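Local coordinates for predicted acetyltransferase (Clostridium acetobutylicum, PDB 3MGD), which binds acetyl-CoA in a GNAT fold and probably transfers its acetyl group to an acceptor that is not known, at residues Arg5-Lys10 with Glu53-Glu58; Ala67-Asp72 with Lys84-Asn89; Tyr77-Gly82 with Ile118-Leu123. All coordinates share one frame; numbering follows the deposited sequence.

From the N terminus, contact 1 comes first: it closes a largely helical loop by laying the edge strand 3-6 against strand 51-58. The chain then turns into strand 61-72, which pairs with strand 83-92 in contact 2, a beta hairpin at the middle of the sheet. Contact 1 ends before contact 2 begins, yet the two meet where E53 holds N89. Contact 3 crosses contact 2 along the chain: residues 77-82 lie in the connection between the hairpin strands, and residues 118-123 return after helix 101-115 to line up beside strand 83-92. Contacts 2 and 3 both reach the second subunit, whereas contact 1 keeps to its own chain.

Contact 1: Arg5-Lys10 with Glu53-Glu58; sequences RKADMK and EWIAEE
Two flat groups, the guanidinium of R5 and the indole of W54, occupy the two faces of this antiparallel pairing. Over one face of the guanidinium sits CD1 of I55, 3.0 Å above its plane and displaced toward the rim; at its edge E57 CD and both carboxylate oxygens lie close to the plane. The grip is side-on: R5 NE reaches E57 OE1 at 3.1 Å and R5 NH2 reaches OE2 at 3.0 Å. Both nitrogens meet the carboxylate from above its plane, since the two groups are turned 61° apart. With chi1 at 64°, CG of R5 stands between the backbone N and the carbonyl carbon, and the extended chain beyond it passes over I55. On the other face of the sheet, K6 runs alongside W54 and sets CG over the indole face, nearest CE2, a CH-pi contact 3.6 Å from CG to the centroid of the six-membered ring. W54 NE1 bonds to E112 and its ring has a cation-pi partner in R108, which ties this face to helix 101-115. The backbones join through R5 and I55, a hydrogen-bonded pair, and through A7 N to E53 O at 2.8 Å. Where the strand gives out, a water links A7 O to E53 N. R5 NH1 turns to D11 in a salt bridge, with D8 at longer range, and E57 OE1 also takes a bond from N3. Bonds from NE and NH2 to E57 and from NH1 to D11 fix the rotation of the guanidinium, and its positive charge probably helps offset the three acidic residues beside the apolar I55.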
loop_
_atom_site.group_PDB
_atom_site.type_symbol
_atom_site.label_atom_id
_atom_site.label_comp_id
_atom_site.label_asym_id
_atom_site.label_seq_id
_atom_site.Cartn_x
_atom_site.Cartn_y
_atom_site.Cartn_z
ATOM N N ARG A 5 7.705 17.199 17.754
ATOM C CA ARG A 5 8.427 16.001 18.199
ATOM C C ARG A 5 7.816 14.749 17.581
ATOM O O ARG A 5 6.671 14.772 17.119
ATOM C CB ARG A 5 8.407 15.884 19.724
ATOM C CG ARG A 5 7.029 15.686 20.322
ATOM C CD ARG A 5 7.080 15.606 21.843
ATOM N NE ARG A 5 5.754 15.408 22.410
ATOM C CZ ARG A 5 5.235 14.219 22.694
ATOM N NH1 ARG A 5 5.934 13.119 22.466
ATOM N NH2 ARG A 5 4.016 14.127 23.196
ATOM N N LYS A 6 8.584 13.659 17.576
ATOM C CA LYS A 6 8.077 12.370 17.113
ATOM C C LYS A 6 7.395 11.659 18.273
ATOM O O LYS A 6 7.885 11.690 19.404
ATOM C CB LYS A 6 9.218 11.521 16.521
ATOM C CG LYS A 6 9.658 11.971 15.134
ATOM C CD LYS A 6 11.022 11.421 14.723
ATOM C CE LYS A 6 12.123 11.989 15.621
ATOM N NZ LYS A 6 13.484 11.733 15.075
ATOM N N ALA A 7 6.239 11.064 18.004
ATOM C CA ALA A 7 5.469 10.369 19.033
ATOM C C ALA A 7 6.203 9.140 19.584
ATOM O O ALA A 7 6.875 8.436 18.833
ATOM C CB ALA A 7 4.110 9.957 18.475
ATOM N N ASP A 8 6.046 8.896 20.890
ATOM C CA ASP A 8 6.609 7.731 21.580
ATOM C C ASP A 8 5.480 6.798 21.996
ATOM O O ASP A 8 4.308 7.150 21.887
ATOM C CB ASP A 8 7.319 8.146 22.883
ATOM C CG ASP A 8 8.351 9.232 22.682
ATOM O OD1 ASP A 8 9.230 9.071 21.810
ATOM O OD2 ASP A 8 8.291 10.242 23.417
HETATM N N MSE A 9 5.843 5.631 22.527
HETATM C CA MSE A 9 4.853 4.680 23.019
HETATM C C MSE A 9 3.875 5.350 23.974
HETATM O O MSE A 9 2.682 5.069 23.939
HETATM C CB MSE A 9 5.523 3.492 23.715
HETATM C CG MSE A 9 6.534 2.744 22.849
HETATM SE SE MSE A 9 5.813 1.910 21.210
HETATM C CE MSE A 9 4.778 0.463 22.017
ATOM N N LYS A 10 4.393 6.237 24.822
ATOM C CA LYS A 10 3.594 6.949 25.829
ATOM C C LYS A 10 2.448 7.768 25.222
ATOM O O LYS A 10 1.441 8.046 25.887
ATOM C CB LYS A 10 4.516 7.871 26.638
ATOM C CG LYS A 10 3.881 8.598 27.798
ATOM C CD LYS A 10 4.891 9.567 28.413
ATOM C CE LYS A 10 4.328 10.320 29.614
ATOM N NZ LYS A 10 5.358 11.243 30.182
ATOM N N GLU A 53 5.220 9.117 13.517
ATOM C CA GLU A 53 4.140 10.097 13.592
ATOM C C GLU A 53 4.645 11.340 14.291
ATOM O O GLU A 53 5.007 11.301 15.465
ATOM C CB GLU A 53 2.895 9.519 14.279
ATOM C CG GLU A 53 1.761 10.553 14.502
ATOM C CD GLU A 53 0.356 9.961 14.375
ATOM O OE1 GLU A 53 -0.610 10.640 14.798
ATOM O OE2 GLU A 53 0.207 8.824 13.865
ATOM N N TRP A 54 4.708 12.434 13.540
ATOM C CA TRP A 54 5.153 13.702 14.078
ATOM C C TRP A 54 3.963 14.413 14.712
ATOM O O TRP A 54 2.824 14.299 14.239
ATOM C CB TRP A 54 5.754 14.574 12.975
ATOM C CG TRP A 54 7.201 14.295 12.699
ATOM C CD1 TRP A 54 7.719 13.410 11.790
ATOM C CD2 TRP A 54 8.318 14.917 13.341
ATOM N NE1 TRP A 54 9.102 13.450 11.831
ATOM C CE2 TRP A 54 9.488 14.374 12.773
ATOM C CE3 TRP A 54 8.440 15.896 14.336
ATOM C CZ2 TRP A 54 10.762 14.759 13.185
ATOM C CZ3 TRP A 54 9.704 16.280 14.741
ATOM C CH2 TRP A 54 10.850 15.713 14.169
ATOM N N ILE A 55 4.223 15.132 15.797
ATOM C CA ILE A 55 3.174 15.932 16.421
ATOM C C ILE A 55 3.630 17.372 16.634
ATOM O O ILE A 55 4.804 17.638 16.867
ATOM C CB ILE A 55 2.693 15.325 17.771
ATOM C CG1 ILE A 55 3.721 15.543 18.869
ATOM C CG2 ILE A 55 2.384 13.842 17.642
ATOM C CD1 ILE A 55 3.294 14.953 20.190
ATOM N N ALA A 56 2.690 18.298 16.523
ATOM C CA ALA A 56 2.947 19.702 16.811
ATOM C C ALA A 56 2.162 19.991 18.068
ATOM O O ALA A 56 0.966 19.685 18.133
ATOM C CB ALA A 56 2.462 20.576 15.677
ATOM N N GLU A 57 2.836 20.534 19.076
ATOM C CA GLU A 57 2.223 20.770 20.379
ATOM C C GLU A 57 2.355 22.232 20.775
ATOM O O GLU A 57 3.337 22.897 20.436
ATOM C CB GLU A 57 2.925 19.957 21.463
ATOM C CG GLU A 57 2.671 18.482 21.463
ATOM C CD GLU A 57 3.413 17.804 22.593
ATOM O OE1 GLU A 57 4.561 18.215 22.873
ATOM O OE2 GLU A 57 2.845 16.871 23.206
ATOM N N GLU A 58 1.361 22.716 21.508
ATOM C CA GLU A 58 1.465 24.012 22.158
ATOM C C GLU A 58 0.807 23.896 23.528
ATOM O O GLU A 58 -0.258 23.298 23.657
ATOM C CB GLU A 58 0.799 25.088 21.303
ATOM C CG GLU A 58 1.002 26.498 21.831
ATOM C CD GLU A 58 0.748 27.553 20.776
ATOM O OE1 GLU A 58 -0.196 27.383 19.972
ATOM O OE2 GLU A 58 1.494 28.553 20.752
HETATM O O HOH W 1 6.964 8.416 15.804
#

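Contact 2: Ala67-Asp72 with Lys84-Asn89; sequences AIAFID and KGYITN. With ACO (acetyl coenzyme *a), chain C.
A69 and Y86 form the tight centre of this hairpin, a hydrogen-bonded pair in which Y86 N meets A69 O at 2.6 Å and A69 N meets Y86 O at 2.7 Å. Flanking pairs, A67 with T88 and I71 with K84, bring the backbone bonds to six. On the face of I68 and I87, CD1 of I68 comes 4.1 Å from CG1 of I87 and 3.9 Å from CA of G85. I68 gets there with CG1 anti to the backbone N (chi1 -175°), and its end lies against CA of the glycine. L109 of helix 101-115 packs on both isoleucines. On the other face, CB of A69 lies 4.2 Å from Y86 CB, near the edge of the ring, while CG1 of I71 lies alongside Y86 CB at 4.1 Å. The ring itself leads away from the hairpin to an edge-to-face stack with F73 of the second subunit, and I71 packs on I71 of that subunit. Packing slackens toward the 72 and 84 ends: K84 sends its chain away from the partner strand, and D72 turns to a salt bridge with K45 of the second subunit. At the far end CB of A67 touches CB of N89, whose amide is bonded to E53. Here the cofactor arrives, its acetyl methyl CH3 3.5 Å from I87 O and its acetyl O 3.8 Å from N89 N. This is consistent with the placing of the thioester beside this strand in GNAT enzymes; the backbone bonds to strands 61-72 and 120-124, with packing on both faces, probably limit how far that backbone can move.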
loop_
_atom_site.group_PDB
_atom_site.type_symbol
_atom_site.label_atom_id
_atom_site.label_comp_id
_atom_site.label_asym_id
_atom_site.label_seq_id
_atom_site.Cartn_x
_atom_site.Cartn_y
_atom_site.Cartn_z
ATOM N N ALA A 67 1.707 11.403 9.862
ATOM C CA ALA A 67 2.521 10.176 9.956
ATOM C C ALA A 67 2.961 9.647 8.604
ATOM O O ALA A 67 2.373 9.964 7.564
ATOM C CB ALA A 67 1.789 9.079 10.728
ATOM N N ILE A 68 4.003 8.823 8.631
ATOM C CA ILE A 68 4.424 8.119 7.434
ATOM C C ILE A 68 4.666 6.684 7.855
ATOM O O ILE A 68 5.295 6.438 8.890
ATOM C CB ILE A 68 5.674 8.768 6.773
ATOM C CG1 ILE A 68 6.013 8.085 5.444
ATOM C CG2 ILE A 68 6.879 8.801 7.742
ATOM C CD1 ILE A 68 6.918 8.909 4.549
ATOM N N ALA A 69 4.098 5.757 7.086
ATOM C CA ALA A 69 4.294 4.316 7.278
ATOM C C ALA A 69 5.158 3.788 6.148
ATOM O O ALA A 69 5.015 4.212 4.999
ATOM C CB ALA A 69 2.948 3.592 7.266
ATOM N N PHE A 70 6.056 2.857 6.463
ATOM C CA PHE A 70 6.939 2.305 5.442
ATOM C C PHE A 70 6.433 0.943 5.025
ATOM O O PHE A 70 6.327 0.032 5.842
ATOM C CB PHE A 70 8.374 2.255 5.950
ATOM C CG PHE A 70 8.822 3.551 6.520
ATOM C CD1 PHE A 70 9.005 4.646 5.698
ATOM C CD2 PHE A 70 8.998 3.697 7.882
ATOM C CE1 PHE A 70 9.391 5.868 6.234
ATOM C CE2 PHE A 70 9.378 4.904 8.417
ATOM C CZ PHE A 70 9.575 5.987 7.591
ATOM N N ILE A 71 6.083 0.831 3.747
ATOM C CA ILE A 71 5.398 -0.335 3.242
ATOM C C ILE A 71 6.215 -0.947 2.106
ATOM O O ILE A 71 6.876 -0.221 1.360
ATOM C CB ILE A 71 4.000 0.049 2.725
ATOM C CG1 ILE A 71 3.168 0.681 3.846
ATOM C CG2 ILE A 71 3.291 -1.166 2.148
ATOM C CD1 ILE A 71 2.872 -0.242 4.969
ATOM N N ASP A 72 6.153 -2.275 1.984
ATOM C CA ASP A 72 6.982 -3.020 1.032
ATOM C C ASP A 72 6.133 -3.517 -0.132
ATOM O O ASP A 72 5.147 -4.232 0.070
ATOM C CB ASP A 72 7.619 -4.246 1.716
ATOM C CG ASP A 72 8.532 -3.883 2.887
ATOM O OD1 ASP A 72 9.022 -2.738 2.935
ATOM O OD2 ASP A 72 8.777 -4.759 3.755
ATOM N N LYS A 84 7.918 1.979 -0.194
ATOM C CA LYS A 84 7.272 3.272 -0.334
ATOM C C LYS A 84 6.946 3.821 1.039
ATOM O O LYS A 84 6.774 3.063 1.990
ATOM C CB LYS A 84 5.973 3.151 -1.144
ATOM C CG LYS A 84 6.192 2.956 -2.663
ATOM C CD LYS A 84 4.863 2.967 -3.418
ATOM C CE LYS A 84 5.062 2.985 -4.930
ATOM N NZ LYS A 84 3.753 2.968 -5.641
ATOM N N GLY A 85 6.855 5.142 1.133
ATOM C CA GLY A 85 6.380 5.766 2.354
ATOM C C GLY A 85 4.909 6.042 2.122
ATOM O O GLY A 85 4.529 6.548 1.073
ATOM N N TYR A 86 4.079 5.691 3.092
ATOM C CA TYR A 86 2.638 5.878 2.977
ATOM C C TYR A 86 2.241 6.941 3.996
ATOM O O TYR A 86 2.364 6.733 5.202
ATOM C CB TYR A 86 1.907 4.562 3.284
ATOM C CG TYR A 86 0.396 4.691 3.304
ATOM C CD1 TYR A 86 -0.329 4.787 2.125
ATOM C CD2 TYR A 86 -0.301 4.716 4.508
ATOM C CE1 TYR A 86 -1.718 4.910 2.141
ATOM C CE2 TYR A 86 -1.686 4.839 4.538
ATOM C CZ TYR A 86 -2.383 4.930 3.356
ATOM O OH TYR A 86 -3.753 5.054 3.392
ATOM N N ILE A 87 1.783 8.087 3.512
ATOM C CA ILE A 87 1.467 9.191 4.410
ATOM C C ILE A 87 0.030 9.100 4.906
ATOM O O ILE A 87 -0.883 8.758 4.151
ATOM C CB ILE A 87 1.787 10.551 3.739
ATOM C CG1 ILE A 87 3.326 10.693 3.654
ATOM C CG2 ILE A 87 1.089 11.706 4.465
ATOM C CD1 ILE A 87 3.819 12.034 3.168
ATOM N N THR A 88 -0.164 9.396 6.190
ATOM C CA THR A 88 -1.439 9.119 6.835
ATOM C C THR A 88 -1.544 9.902 8.135
ATOM O O THR A 88 -0.594 10.581 8.530
ATOM C CB THR A 88 -1.555 7.580 7.100
ATOM O OG1 THR A 88 -2.895 7.239 7.468
ATOM C CG2 THR A 88 -0.566 7.113 8.184
ATOM N N ASN A 89 -2.700 9.803 8.800
ATOM C CA ASN A 89 -2.886 10.394 10.108
ATOM C C ASN A 89 -2.563 11.875 10.129
ATOM O O ASN A 89 -1.996 12.369 11.094
ATOM C CB ASN A 89 -2.049 9.667 11.167
ATOM C CG ASN A 89 -2.491 8.238 11.376
ATOM O OD1 ASN A 89 -3.505 7.810 10.834
ATOM N ND2 ASN A 89 -1.712 7.480 12.144
HETATM N N1A ACO C . 0.870 31.113 1.776
HETATM C C2A ACO C . -0.411 31.111 1.214
HETATM N N3A ACO C . -1.332 30.089 1.546
HETATM C C4A ACO C . -0.934 29.042 2.473
HETATM C C5A ACO C . 0.377 29.043 3.050
HETATM C C6A ACO C . 1.280 30.046 2.721
HETATM N N6A ACO C . 2.604 30.043 3.307
HETATM N N7A ACO C . 0.492 27.906 3.923
HETATM C C8A ACO C . -0.715 27.224 3.887
HETATM N N9A ACO C . -1.606 27.912 2.966
HETATM C C1B ACO C . -2.999 27.551 2.766
HETATM C C2B ACO C . -2.935 26.625 1.540
HETATM O O2B ACO C . -2.412 27.051 0.324
HETATM C C3B ACO C . -4.294 25.963 1.585
HETATM O O3B ACO C . -5.383 26.607 0.963
HETATM P P3B ACO C . -5.829 26.312 -0.538
HETATM O O7A ACO C . -6.663 27.543 -1.034
HETATM O O8A ACO C . -6.703 25.040 -0.584
HETATM O O9A ACO C . -4.617 26.122 -1.425
HETATM C C4B ACO C . -4.419 25.690 3.124
HETATM O O4B ACO C . -3.832 26.897 3.735
HETATM C C5B ACO C . -4.080 24.366 3.778
HETATM O O5B ACO C . -2.691 24.149 3.827
HETATM P P1A ACO C . -1.969 23.843 5.199
HETATM O O1A ACO C . -2.059 25.022 6.181
HETATM O O2A ACO C . -0.531 23.446 4.880
HETATM O O3A ACO C . -2.731 22.590 5.778
HETATM P P2A ACO C . -3.475 22.555 7.187
HETATM O O4A ACO C . -4.718 23.506 7.240
HETATM O O5A ACO C . -2.507 22.776 8.316
HETATM O O6A ACO C . -3.954 21.067 7.379
HETATM C CBP ACO C . -5.395 19.203 6.784
HETATM C CCP ACO C . -4.576 20.399 6.317
HETATM C CDP ACO C . -5.850 18.378 5.592
HETATM C CEP ACO C . -4.536 18.402 7.706
HETATM C CAP ACO C . -6.658 19.741 7.537
HETATM O OAP ACO C . -7.494 20.472 6.705
HETATM C C9P ACO C . -7.392 18.713 8.361
HETATM O O9P ACO C . -6.990 18.333 9.462
HETATM N N8P ACO C . -8.622 18.196 7.797
HETATM C C7P ACO C . -9.371 17.144 8.483
HETATM C C6P ACO C . -8.617 15.866 8.533
HETATM C C5P ACO C . -8.066 15.501 7.172
HETATM O O5P ACO C . -8.770 15.593 6.166
HETATM N N4P ACO C . -6.702 15.102 7.101
HETATM C C3P ACO C . -6.147 14.504 5.912
HETATM C C2P ACO C . -6.461 13.048 5.681
HETATM S S1P ACO C . -5.622 12.332 4.288
HETATM C C ACO C . -4.063 11.846 4.685
HETATM O O ACO C . -3.656 11.990 5.828
HETATM C CH3 ACO C . -3.151 11.380 3.619
#

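Contact 3: Tyr77-Gly82 with Ile118-Leu123; sequences YTNKTG and IHKICL
Polar approaches come first: H119 and K120 both close on the backbone carbonyl of T78. The imidazole of H119 meets it at its edge, in the ring plane, with CE1 3.4 Å from T78 O. K120 brings NZ to 3.6 Å from the same oxygen, its chain bent at chi2 (-83°) and again at chi4, which folds the amine back beside the imidazole. The amine has a weak hydrogen bond to N148 of the second subunit. Van der Waals packing is slight and rests on N79, which slides past K120 in the opposite direction with CG 4.0 Å from K120 CG. The amide plane of N79 stands 77° from the H119 ring as the two side chains pass. Water supplies a further link, accepting from K80 N at 2.9 Å and lying 3.3 Å from H119 NE2. Within the loop, a type I beta turn from N79 to G82 is closed by G82 N on N79 O at 2.9 Å. Strand 120-124 itself pairs in parallel with strand 83-92, and K120 to L123 pair antiparallel with a strand of the second subunit, so the sheet runs on across the interface. The contact therefore sets the tip of the loop between strands 61-72 and 83-92 against the start of strand 120-124, through approaches to one carbonyl and a bridging water, with little burial; that oxygen probably offers the lysine a favourable electrostatic neighbour.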
loop_
_atom_site.group_PDB
_atom_site.type_symbol
_atom_site.label_atom_id
_atom_site.label_comp_id
_atom_site.label_asym_id
_atom_site.label_seq_id
_atom_site.Cartn_x
_atom_site.Cartn_y
_atom_site.Cartn_z
ATOM N N TYR A 77 11.831 -1.557 -11.840
ATOM C CA TYR A 77 12.985 -0.822 -12.356
ATOM C C TYR A 77 13.015 0.639 -11.922
ATOM O O TYR A 77 14.080 1.244 -11.855
ATOM C CB TYR A 77 13.063 -0.969 -13.877
ATOM C CG TYR A 77 13.334 -2.402 -14.252
ATOM C CD1 TYR A 77 14.609 -2.949 -14.115
ATOM C CD2 TYR A 77 12.306 -3.227 -14.686
ATOM C CE1 TYR A 77 14.849 -4.271 -14.433
ATOM C CE2 TYR A 77 12.540 -4.537 -15.009
ATOM C CZ TYR A 77 13.813 -5.052 -14.888
ATOM O OH TYR A 77 14.029 -6.365 -15.219
ATOM N N THR A 78 11.848 1.189 -11.594
ATOM C CA THR A 78 11.754 2.588 -11.182
ATOM C C THR A 78 11.712 2.772 -9.662
ATOM O O THR A 78 11.568 3.885 -9.166
ATOM C CB THR A 78 10.512 3.251 -11.787
ATOM O OG1 THR A 78 9.351 2.494 -11.429
ATOM C CG2 THR A 78 10.628 3.300 -13.300
ATOM N N ASN A 79 11.837 1.671 -8.936
ATOM C CA ASN A 79 11.862 1.685 -7.485
ATOM C C ASN A 79 12.508 0.382 -7.053
ATOM O O ASN A 79 11.810 -0.555 -6.683
ATOM C CB ASN A 79 10.424 1.750 -6.970
ATOM C CG ASN A 79 10.345 2.028 -5.493
ATOM O OD1 ASN A 79 9.302 1.801 -4.852
ATOM N ND2 ASN A 79 11.434 2.524 -4.935
ATOM N N LYS A 80 13.839 0.299 -7.112
ATOM C CA LYS A 80 14.497 -1.008 -7.016
ATOM C C LYS A 80 14.282 -1.770 -5.698
ATOM O O LYS A 80 14.373 -2.995 -5.672
ATOM C CB LYS A 80 16.001 -0.891 -7.313
ATOM C CG LYS A 80 16.776 -0.079 -6.295
ATOM C CD LYS A 80 18.278 -0.102 -6.620
ATOM C CE LYS A 80 19.077 0.673 -5.570
ATOM N NZ LYS A 80 20.547 0.376 -5.626
ATOM N N THR A 81 14.036 -1.052 -4.608
ATOM C CA THR A 81 13.803 -1.709 -3.319
ATOM C C THR A 81 12.332 -2.112 -3.140
ATOM O O THR A 81 11.994 -2.948 -2.283
ATOM C CB THR A 81 14.176 -0.784 -2.127
ATOM O OG1 THR A 81 13.254 0.307 -2.083
ATOM C CG2 THR A 81 15.579 -0.231 -2.274
ATOM N N GLY A 82 11.464 -1.494 -3.927
ATOM C CA GLY A 82 10.030 -1.714 -3.804
ATOM C C GLY A 82 9.347 -0.990 -2.639
ATOM O O GLY A 82 8.115 -1.000 -2.523
ATOM N N ILE A 118 14.128 5.937 0.787
ATOM C CA ILE A 118 12.851 5.791 0.097
ATOM C C ILE A 118 12.596 7.050 -0.704
ATOM O O ILE A 118 12.790 8.161 -0.203
ATOM C CB ILE A 118 11.707 5.561 1.097
ATOM C CG1 ILE A 118 11.845 4.175 1.734
ATOM C CG2 ILE A 118 10.344 5.746 0.420
ATOM C CD1 ILE A 118 10.786 3.872 2.777
ATOM N N HIS A 119 12.175 6.886 -1.953
ATOM C CA HIS A 119 11.980 8.040 -2.824
ATOM C C HIS A 119 10.612 8.069 -3.492
ATOM O O HIS A 119 10.336 8.936 -4.316
ATOM C CB HIS A 119 13.095 8.125 -3.872
ATOM C CG HIS A 119 13.187 6.923 -4.763
ATOM N ND1 HIS A 119 12.494 6.825 -5.948
ATOM C CD2 HIS A 119 13.887 5.772 -4.640
ATOM C CE1 HIS A 119 12.763 5.663 -6.519
ATOM N NE2 HIS A 119 13.605 5.005 -5.744
ATOM N N LYS A 120 9.756 7.127 -3.132
ATOM C CA LYS A 120 8.384 7.130 -3.627
ATOM C C LYS A 120 7.431 7.195 -2.437
ATOM O O LYS A 120 7.510 6.361 -1.538
ATOM C CB LYS A 120 8.096 5.864 -4.441
ATOM C CG LYS A 120 8.917 5.717 -5.728
ATOM C CD LYS A 120 8.305 6.505 -6.874
ATOM C CE LYS A 120 9.149 6.386 -8.156
ATOM N NZ LYS A 120 10.476 7.063 -8.007
ATOM N N ILE A 121 6.545 8.188 -2.436
ATOM C CA ILE A 121 5.572 8.361 -1.358
ATOM C C ILE A 121 4.172 8.275 -1.937
ATOM O O ILE A 121 3.939 8.668 -3.071
ATOM C CB ILE A 121 5.726 9.725 -0.681
ATOM C CG1 ILE A 121 7.202 10.041 -0.457
ATOM C CG2 ILE A 121 4.962 9.753 0.635
ATOM C CD1 ILE A 121 7.912 9.011 0.369
ATOM N N CYS A 122 3.236 7.738 -1.173
ATOM C CA CYS A 122 1.873 7.680 -1.662
ATOM C C CYS A 122 0.947 7.957 -0.508
ATOM O O CYS A 122 1.374 7.947 0.642
ATOM C CB CYS A 122 1.591 6.312 -2.294
ATOM S SG CYS A 122 1.824 4.906 -1.182
ATOM N N LEU A 123 -0.311 8.235 -0.816
ATOM C CA LEU A 123 -1.309 8.505 0.217
ATOM C C LEU A 123 -2.692 8.421 -0.396
ATOM O O LEU A 123 -2.834 8.396 -1.623
ATOM C CB LEU A 123 -1.094 9.894 0.829
ATOM C CG LEU A 123 -1.075 11.114 -0.101
ATOM C CD1 LEU A 123 -2.458 11.470 -0.637
ATOM C CD2 LEU A 123 -0.476 12.306 0.613
HETATM O O HOH W 2 15.061 2.836 -7.680
#